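Local coordinates for PF04016 domain protein (Desulfitobacterium hafniense, PDB 3L5O), which is of unknown function but combines enolase-like and Rossmann-like folds and may take part in heavy-metal chelation, at residues V190-T193 with C194-V198. Sequence-based numbering, arbitrary orientation.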
loop_
_atom_site.group_PDB
_atom_site.type_symbol
_atom_site.label_atom_id
_atom_site.label_comp_id
_atom_site.label_asym_id
_atom_site.label_seq_id
_atom_site.Cartn_x
_atom_site.Cartn_y
_atom_site.Cartn_z
ATOM N N VAL A 190 11.996 -0.203 -9.831
ATOM C CA VAL A 190 11.072 -1.218 -9.310
ATOM C C VAL A 190 9.853 -0.557 -8.675
ATOM O O VAL A 190 9.983 0.392 -7.913
ATOM C CB VAL A 190 11.781 -2.117 -8.274
ATOM C CG1 VAL A 190 10.816 -3.108 -7.678
ATOM C CG2 VAL A 190 12.958 -2.831 -8.919
ATOM N N TYR A 191 8.674 -1.057 -9.015
ATOM C CA TYR A 191 7.414 -0.689 -8.373
ATOM C C TYR A 191 6.798 -1.908 -7.706
ATOM O O TYR A 191 6.687 -2.973 -8.324
ATOM C CB TYR A 191 6.414 -0.160 -9.420
ATOM C CG TYR A 191 6.981 0.953 -10.230
ATOM C CD1 TYR A 191 7.862 0.671 -11.282
ATOM C CD2 TYR A 191 6.687 2.285 -9.945
ATOM C CE1 TYR A 191 8.436 1.668 -12.022
ATOM C CE2 TYR A 191 7.252 3.314 -10.714
ATOM C CZ TYR A 191 8.136 2.988 -11.748
ATOM O OH TYR A 191 8.746 3.948 -12.520
ATOM N N ILE A 192 6.339 -1.751 -6.471
ATOM C CA ILE A 192 5.804 -2.853 -5.713
ATOM C C ILE A 192 4.444 -2.452 -5.149
ATOM O O ILE A 192 4.318 -1.436 -4.463
ATOM C CB ILE A 192 6.743 -3.249 -4.548
ATOM C CG1 ILE A 192 8.152 -3.605 -5.036
ATOM C CG2 ILE A 192 6.170 -4.443 -3.760
ATOM C CD1 ILE A 192 9.192 -3.581 -3.903
ATOM N N THR A 193 3.447 -3.278 -5.410
ATOM C CA THR A 193 2.169 -3.137 -4.774
ATOM C C THR A 193 2.212 -3.122 -3.233
ATOM O O THR A 193 2.955 -3.868 -2.577
ATOM C CB THR A 193 1.221 -4.239 -5.223
ATOM O OG1 THR A 193 -0.007 -4.109 -4.502
ATOM C CG2 THR A 193 1.766 -5.683 -4.853
ATOM N N CYS A 194 1.368 -2.278 -2.661
ATOM C CA CYS A 194 1.292 -2.133 -1.203
ATOM C C CYS A 194 0.705 -3.426 -0.595
ATOM O O CYS A 194 0.834 -3.646 0.605
ATOM C CB CYS A 194 0.441 -0.914 -0.849
ATOM S SG CYS A 194 -1.267 -1.031 -1.455
ATOM N N ALA A 195 0.098 -4.295 -1.427
ATOM C CA ALA A 195 -0.313 -5.644 -0.974
ATOM C C ALA A 195 0.856 -6.431 -0.395
ATOM O O ALA A 195 0.640 -7.369 0.358
ATOM C CB ALA A 195 -0.965 -6.452 -2.103
ATOM N N SER A 196 2.087 -6.078 -0.776
ATOM C CA SER A 196 3.270 -6.738 -0.263
ATOM C C SER A 196 3.501 -6.495 1.231
ATOM O O SER A 196 4.161 -7.284 1.884
ATOM C CB SER A 196 4.506 -6.314 -1.037
ATOM O OG SER A 196 4.704 -4.915 -0.914
ATOM N N VAL A 197 2.972 -5.408 1.765
ATOM C CA VAL A 197 3.004 -5.162 3.203
ATOM C C VAL A 197 2.182 -6.220 3.888
ATOM O O VAL A 197 2.628 -6.845 4.875
ATOM C CB VAL A 197 2.415 -3.747 3.554
ATOM C CG1 VAL A 197 2.354 -3.521 5.072
ATOM C CG2 VAL A 197 3.228 -2.692 2.891
ATOM N N VAL A 198 0.981 -6.431 3.364
ATOM C CA VAL A 198 0.046 -7.373 3.963
ATOM C C VAL A 198 0.557 -8.811 3.918
ATOM O O VAL A 198 0.457 -9.558 4.891
ATOM C CB VAL A 198 -1.321 -7.308 3.254
ATOM C CG1 VAL A 198 -2.236 -8.421 3.753
ATOM C CG2 VAL A 198 -1.991 -5.924 3.445
#
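Thr-193 and Ser-196 meet where strand 189-193 turns into helix 195-199, and the carbonyl oxygen of Thr-193 takes two donors from that one serine. Ser-196 OG lies 2.6 Å from Thr-193 O, at a C=O...donor angle of 166°, so the hydroxyl approaches almost head-on. Ser-196 N reaches Thr-193 O at 3.0 Å in a nearly straight bond, but it sits well above the carbonyl plane; the two donors therefore arrive from distinct directions. Ser-196 OG sits between its own backbone N and carbonyl carbon, which points it back at Thr-193 O. Ser-196 OG also lies 3.2 Å from Ile-192 CG2, and the Ile-192 side chain packs on Leu-205 and Leu-206 of helix 202-208.

A separate capping bond satisfies the amide of Ala-195: Ala-195 N donates to Thr-193 OG1 at 3.1 Å, with an N-H...O angle of 158°. With chi1 at 176°, Thr-193 OG1 stands opposite its own N and beside the carbonyl carbon, facing the Ala-195 amide; Thr-193 CG2 lies 4.0 Å from Ala-195 CB. Valine in place of Thr-193 would probably leave the Ala-195 amide without its acceptor and weaken the helix start. Within the turn, Val-197 N donates to Cys-194 O.

Strand 189-193 is central in the parallel part of the Rossmann-like sheet, and an imidazole, probably from the crystallisation liquor, lies about 3 Å from the Thr-193 side chain and may mark a pocket. Three donors, Ser-196 OG, Ser-196 N and Ala-195 N, are thus answered by one threonine, which is consistent with a firmly held strand-to-helix turn.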